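Local coordinates for protein FkbI (Streptomyces hygroscopicus, PDB 1R2J) that binds FAD and probably acts as an acyl-ACP dehydrogenase in making the methoxymalonyl extender unit of the polyketide FK520, at residues G34-C40 with E100-G104; V281-A285 with A299-A303. All blocks are in the same frame, centred on the assembly; numbering follows the deposited sequence.

Interaction 1. Residues G34-C40 with E100-G104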
ATOM      1  N   GLY A  34     -11.136  -9.238   4.915  1.00 23.67           N
ATOM      2  CA  GLY A  34     -11.083  -9.690   3.535  1.00 24.00           C
ATOM      3  C   GLY A  34     -12.429 -10.251   3.105  1.00 24.98           C
ATOM      4  O   GLY A  34     -12.935  -9.943   2.022  1.00 22.33           O
ATOM      5  N   ALA A  35     -13.008 -11.078   3.973  1.00 25.20           N
ATOM      6  CA  ALA A  35     -14.302 -11.697   3.713  1.00 27.16           C
ATOM      7  C   ALA A  35     -15.414 -10.649   3.677  1.00 27.31           C
ATOM      8  O   ALA A  35     -16.444 -10.864   3.046  1.00 27.54           O
ATOM      9  CB  ALA A  35     -14.602 -12.753   4.778  1.00 26.35           C
ATOM     10  N   ASP A  36     -15.210  -9.518   4.354  1.00 28.67           N
ATOM     11  CA  ASP A  36     -16.215  -8.456   4.343  1.00 28.88           C
ATOM     12  C   ASP A  36     -16.077  -7.600   3.085  1.00 27.17           C
ATOM     13  O   ASP A  36     -16.875  -6.690   2.864  1.00 27.66           O
ATOM     14  CB  ASP A  36     -16.085  -7.531   5.559  1.00 32.84           C
ATOM     15  CG  ASP A  36     -16.483  -8.203   6.866  1.00 36.02           C
ATOM     16  OD1 ASP A  36     -17.356  -9.097   6.849  1.00 36.81           O
ATOM     17  OD2 ASP A  36     -15.929  -7.812   7.919  1.00 38.44           O
ATOM     18  N   GLY A  37     -15.062  -7.881   2.270  1.00 25.06           N
ATOM     19  CA  GLY A  37     -14.853  -7.104   1.060  1.00 23.42           C
ATOM     20  C   GLY A  37     -14.046  -5.832   1.294  1.00 24.20           C
ATOM     21  O   GLY A  37     -13.756  -5.077   0.357  1.00 20.47           O
ATOM     22  N   LEU A  38     -13.697  -5.571   2.549  1.00 24.45           N
ATOM     23  CA  LEU A  38     -12.911  -4.390   2.868  1.00 27.45           C
ATOM     24  C   LEU A  38     -11.494  -4.776   2.447  1.00 30.14           C
ATOM     25  O   LEU A  38     -11.232  -5.950   2.209  1.00 34.31           O
ATOM     26  CB  LEU A  38     -12.993  -4.096   4.368  1.00 25.41           C
ATOM     27  CG  LEU A  38     -14.421  -4.017   4.921  1.00 24.82           C
ATOM     28  CD1 LEU A  38     -14.379  -4.044   6.443  1.00 25.94           C
ATOM     29  CD2 LEU A  38     -15.114  -2.756   4.411  1.00 25.16           C
ATOM     30  N   LEU A  39     -10.581  -3.821   2.343  1.00 32.18           N
ATOM     31  CA  LEU A  39      -9.223  -4.159   1.898  1.00 33.88           C
ATOM     32  C   LEU A  39      -9.260  -4.473   0.408  1.00 32.15           C
ATOM     33  O   LEU A  39      -8.224  -4.552  -0.243  1.00 31.77           O
ATOM     34  CB  LEU A  39      -8.684  -5.390   2.642  1.00 34.67           C
ATOM     35  CG  LEU A  39      -8.184  -5.246   4.082  1.00 35.47           C
ATOM     36  CD1 LEU A  39      -9.238  -4.604   4.965  1.00 37.19           C
ATOM     37  CD2 LEU A  39      -7.818  -6.613   4.596  1.00 36.58           C
ATOM     38  N   CYS A  40     -10.478  -4.628  -0.106  1.00 31.86           N
ATOM     39  CA  CYS A  40     -10.762  -4.963  -1.499  1.00 31.28           C
ATOM     40  C   CYS A  40     -11.968  -4.182  -2.001  1.00 30.81           C
ATOM     41  O   CYS A  40     -12.511  -4.499  -3.059  1.00 30.67           O
ATOM     42  CB  CYS A  40     -11.146  -6.438  -1.585  1.00 33.94           C
ATOM     43  SG  CYS A  40     -10.102  -7.466  -2.551  1.00 30.67           S
ATOM     44  N   GLU A 100     -12.267 -15.018  -4.329  1.00 34.47           N
ATOM     45  CA  GLU A 100     -11.501 -15.498  -3.191  1.00 33.98           C
ATOM     46  C   GLU A 100     -10.951 -14.338  -2.361  1.00 32.40           C
ATOM     47  O   GLU A 100     -10.823 -14.449  -1.141  1.00 31.84           O
ATOM     48  CB  GLU A 100     -10.356 -16.398  -3.659  1.00 36.34           C
ATOM     49  CG  GLU A 100     -10.824 -17.653  -4.376  1.00 40.59           C
ATOM     50  CD  GLU A 100      -9.749 -18.718  -4.452  1.00 43.71           C
ATOM     51  OE1 GLU A 100      -9.890 -19.650  -5.278  1.00 46.69           O
ATOM     52  OE2 GLU A 100      -8.762 -18.622  -3.689  1.00 44.27           O
ATOM     53  N   LEU A 101     -10.628 -13.230  -3.022  1.00 31.29           N
ATOM     54  CA  LEU A 101     -10.086 -12.060  -2.328  1.00 31.89           C
ATOM     55  C   LEU A 101     -11.169 -11.274  -1.596  1.00 32.14           C
ATOM     56  O   LEU A 101     -10.896 -10.227  -0.994  1.00 31.61           O
ATOM     57  CB  LEU A 101      -9.373 -11.131  -3.324  1.00 30.97           C
ATOM     58  CG  LEU A 101      -8.162 -11.705  -4.068  1.00 30.70           C
ATOM     59  CD1 LEU A 101      -7.580 -10.636  -4.973  1.00 30.49           C
ATOM     60  CD2 LEU A 101      -7.115 -12.181  -3.075  1.00 31.06           C
ATOM     61  N   THR A 102     -12.395 -11.780  -1.644  1.00 33.60           N
ATOM     62  CA  THR A 102     -13.510 -11.122  -0.982  1.00 33.86           C
ATOM     63  C   THR A 102     -14.398 -12.213  -0.309  1.00 33.89           C
ATOM     64  O   THR A 102     -15.589 -12.028  -0.148  1.00 33.99           O
ATOM     65  CB  THR A 102     -14.346 -10.314  -1.997  1.00 34.36           C
ATOM     66  OG1 THR A 102     -15.072 -11.216  -2.832  1.00 33.86           O
ATOM     67  CG2 THR A 102     -13.471  -9.441  -2.833  1.00 35.26           C
ATOM     68  N   SER A 103     -13.753 -13.325   0.039  1.00 33.65           N
ATOM     69  CA  SER A 103     -14.336 -14.428   0.747  1.00 33.27           C
ATOM     70  C   SER A 103     -13.291 -14.790   1.832  1.00 32.68           C
ATOM     71  O   SER A 103     -13.356 -15.895   2.412  1.00 33.01           O
ATOM     72  CB  SER A 103     -14.501 -15.693  -0.108  1.00 34.65           C
ATOM     73  OG  SER A 103     -15.353 -15.468  -1.177  1.00 35.21           O
ATOM     74  N   GLY A 104     -12.278 -13.928   1.982  1.00 31.49           N
ATOM     75  CA  GLY A 104     -11.251 -14.062   2.992  1.00 31.00           C
ATOM     76  C   GLY A 104     -10.080 -14.968   2.649  1.00 30.36           C
ATOM     77  O   GLY A 104      -9.483 -14.852   1.576  1.00 31.95           O
TER

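Interaction 2. Residues V281-A285 with A299-A303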
ATOM      1  N   VAL A 281      -5.494  16.564  -3.668  1.00 18.74           N
ATOM      2  CA  VAL A 281      -4.811  15.892  -4.765  1.00 19.90           C
ATOM      3  C   VAL A 281      -5.282  14.445  -4.914  1.00 17.95           C
ATOM      4  O   VAL A 281      -5.375  13.923  -6.033  1.00 16.40           O
ATOM      5  CB  VAL A 281      -3.266  15.973  -4.578  1.00 21.89           C
ATOM      6  CG1 VAL A 281      -2.829  15.155  -3.376  1.00 18.47           C
ATOM      7  CG2 VAL A 281      -2.569  15.510  -5.840  1.00 26.62           C
ATOM      8  N   CYS A 282      -5.605  13.802  -3.794  1.00 18.52           N
ATOM      9  CA  CYS A 282      -6.080  12.415  -3.827  1.00 19.40           C
ATOM     10  C   CYS A 282      -7.472  12.349  -4.439  1.00 20.80           C
ATOM     11  O   CYS A 282      -7.786  11.427  -5.197  1.00 19.15           O
ATOM     12  CB  CYS A 282      -6.113  11.818  -2.420  1.00 18.32           C
ATOM     13  SG  CYS A 282      -4.479  11.564  -1.706  1.00 20.78           S
ATOM     14  N   GLU A 283      -8.298  13.339  -4.108  1.00 20.74           N
ATOM     15  CA  GLU A 283      -9.655  13.420  -4.626  1.00 21.45           C
ATOM     16  C   GLU A 283      -9.640  13.621  -6.144  1.00 21.36           C
ATOM     17  O   GLU A 283     -10.411  12.993  -6.876  1.00 20.75           O
ATOM     18  CB  GLU A 283     -10.393  14.583  -3.954  1.00 22.85           C
ATOM     19  CG  GLU A 283     -10.709  14.340  -2.481  1.00 21.93           C
ATOM     20  CD  GLU A 283     -10.996  15.625  -1.737  1.00 24.11           C
ATOM     21  OE1 GLU A 283     -11.171  15.581  -0.502  1.00 23.43           O
ATOM     22  OE2 GLU A 283     -11.041  16.685  -2.388  1.00 23.29           O
ATOM     23  N   TYR A 284      -8.758  14.501  -6.605  1.00 19.97           N
ATOM     24  CA  TYR A 284      -8.620  14.794  -8.028  1.00 19.74           C
ATOM     25  C   TYR A 284      -8.217  13.536  -8.808  1.00 20.48           C
ATOM     26  O   TYR A 284      -8.781  13.232  -9.869  1.00 20.42           O
ATOM     27  CB  TYR A 284      -7.562  15.882  -8.224  1.00 21.92           C
ATOM     28  CG  TYR A 284      -7.362  16.322  -9.654  1.00 21.69           C
ATOM     29  CD1 TYR A 284      -8.233  17.233 -10.256  1.00 22.31           C
ATOM     30  CD2 TYR A 284      -6.286  15.847 -10.400  1.00 22.28           C
ATOM     31  CE1 TYR A 284      -8.025  17.664 -11.571  1.00 22.79           C
ATOM     32  CE2 TYR A 284      -6.074  16.268 -11.714  1.00 21.68           C
ATOM     33  CZ  TYR A 284      -6.944  17.176 -12.288  1.00 21.03           C
ATOM     34  OH  TYR A 284      -6.721  17.601 -13.575  1.00 23.70           O
ATOM     35  N   ALA A 285      -7.236  12.808  -8.287  1.00 18.36           N
ATOM     36  CA  ALA A 285      -6.776  11.598  -8.953  1.00 20.06           C
ATOM     37  C   ALA A 285      -7.871  10.534  -8.944  1.00 21.83           C
ATOM     38  O   ALA A 285      -8.039   9.794  -9.919  1.00 21.02           O
ATOM     39  CB  ALA A 285      -5.522  11.066  -8.273  1.00 20.43           C
ATOM     40  N   ALA A 299      -1.921  12.167 -12.546  1.00 20.77           N
ATOM     41  CA  ALA A 299      -2.606  12.685 -11.365  1.00 20.98           C
ATOM     42  C   ALA A 299      -2.399  11.745 -10.174  1.00 19.93           C
ATOM     43  O   ALA A 299      -2.345  12.184  -9.026  1.00 19.14           O
ATOM     44  CB  ALA A 299      -4.083  12.853 -11.645  1.00 21.05           C
ATOM     45  N   THR A 300      -2.290  10.452 -10.456  1.00 18.46           N
ATOM     46  CA  THR A 300      -2.073   9.459  -9.414  1.00 19.35           C
ATOM     47  C   THR A 300      -0.628   9.517  -8.910  1.00 18.48           C
ATOM     48  O   THR A 300      -0.380   9.422  -7.708  1.00 17.43           O
ATOM     49  CB  THR A 300      -2.398   8.040  -9.930  1.00 20.96           C
ATOM     50  OG1 THR A 300      -3.806   7.944 -10.199  1.00 20.74           O
ATOM     51  CG2 THR A 300      -2.003   6.986  -8.897  1.00 23.02           C
ATOM     52  N   ILE A 301       0.326   9.666  -9.827  1.00 17.84           N
ATOM     53  CA  ILE A 301       1.734   9.768  -9.434  1.00 17.85           C
ATOM     54  C   ILE A 301       1.858  11.028  -8.569  1.00 18.47           C
ATOM     55  O   ILE A 301       2.525  11.042  -7.530  1.00 17.09           O
ATOM     56  CB  ILE A 301       2.656   9.926 -10.671  1.00 18.78           C
ATOM     57  CG1 ILE A 301       2.703   8.614 -11.474  1.00 18.66           C
ATOM     58  CG2 ILE A 301       4.055  10.328 -10.225  1.00 19.27           C
ATOM     59  CD1 ILE A 301       3.285   8.776 -12.884  1.00 17.14           C
ATOM     60  N   LEU A 302       1.195  12.085  -9.022  1.00 16.49           N
ATOM     61  CA  LEU A 302       1.203  13.357  -8.325  1.00 17.28           C
ATOM     62  C   LEU A 302       0.644  13.220  -6.907  1.00 17.90           C
ATOM     63  O   LEU A 302       1.239  13.717  -5.949  1.00 15.93           O
ATOM     64  CB  LEU A 302       0.379  14.373  -9.115  1.00 19.46           C
ATOM     65  CG  LEU A 302       0.169  15.737  -8.465  1.00 21.56           C
ATOM     66  CD1 LEU A 302       1.482  16.455  -8.363  1.00 21.01           C
ATOM     67  CD2 LEU A 302      -0.811  16.540  -9.299  1.00 26.32           C
ATOM     68  N   ALA A 303      -0.486  12.529  -6.775  1.00 16.61           N
ATOM     69  CA  ALA A 303      -1.117  12.343  -5.469  1.00 16.97           C
ATOM     70  C   ALA A 303      -0.236  11.574  -4.496  1.00 17.70           C
ATOM     71  O   ALA A 303      -0.088  11.958  -3.333  1.00 17.96           O
ATOM     72  CB  ALA A 303      -2.446  11.632  -5.629  1.00 15.67           C
TER
HETATM   73  O   HOH W   1      -4.021  14.537  -8.492  1.00 21.07           O

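Interaction 1. Residues G34-C40 with E100-G104
C40 lays its thiol side chain across the turn at L101 and T102, with SG 3.8 Å from L101 CB and 3.9 Å from T102 CG2. The carbonyl of L101 approaches the same sulfur, SG to O 3.3 Å. T102 CG2 sits anti to its own carbonyl carbon, which sets the methyl facing both CB and SG of C40, while OG1 points to a cluster of backbone carbonyls, those of H47, G48, L98 and K99, each at best a weak hydrogen-bond acceptor for its single proton. The other half of the contact is backbone on backbone. G34 O takes a CA-H...O contact from T102 CA, 3.3 Å away with 148° at the hydrogen, and the same oxygen accepts the hydrogen bond from G37 N at 3.0 Å. That second bond belongs to a Schellman motif at the C-terminal end of helix 27-35, where G37 has positive phi (85°), a conformation that glycine adopts readily. Both segments belong to the N-terminal helical domain of the acyl-CoA dehydrogenase fold, and 100-104 is the exit from helix 91-100 toward strand 107-110. In the last helical turn, before the cap, A35 CA lies 3.5 Å from G104 N, and A35 CB rests against the S103-G104 peptide. G104, also at positive phi, lets its backbone come right up to A35. Helix 69-88 covers C40 and L101, A82 touching both and Q78 touching L101.

Interaction 2. Residues V281-A285 with A299-A303
V281 pushes its CG2 methyl against the backbone of A303, 3.5 Å from CA. Its chi1 of 67° puts CG2 anti to the backbone N and CG1 between N and the carbonyl carbon, and both methyls face A303 CA. CG2 is shared with L302, whose side chain leaves its CA obliquely; with CG anti to the backbone N (chi1 175°), it swings back until CG is 3.8 Å from V281 CG2. One turn on, A285 CB fits against the carbonyl of A299, 3.5 Å from its O, and also meets A303 CB at 4.1 Å. At the outer margin the ring of Y284 brings CD2 within 3.9 Å of the A299 CB methyl, which meets the ring obliquely; H288 lies against the same ring. No direct hydrogen bond joins 281-285 to 299-303, but one water donates to V281 O and to A299 O, 2.9 Å from each, bridging the two backbones. C282 starts away from the partner helix and packs on A230, W231 and V234 of helix 219-248, touching A303 CB at its flank, while T300 OG1 bonds back to M296 O. With A285, A299 and A303 at the interface, the axes of the two short segments approach to 8.5 Å and cross at -160°: a close antiparallel helix pair of the kind found in the C-terminal helical bundle of acyl-CoA dehydrogenases.

In the fold
From the N terminus, helix 27-35 ends in the first half of interaction 1, and the chain then runs through helices 54-67, 69-88 and 91-100 before 100-104 closes a largely helical loop of 59 residues. The chain next passes through the strands of the middle domain and into the C-terminal helices. Interaction 2 closes a much shorter loop, 13 residues between its segments, taking in the ends of helices 262-287 and 297-322 and the partly unmodelled link between them. The two contacts follow in series, neither nested nor crossing, with centres 25 Å apart. Interaction 1 joins the end of helix 27-35 to the chain leaving helix 91-100 toward strand 107-110, which carries V109 of the FAD site; interaction 2 pairs neighbouring C-terminal helices.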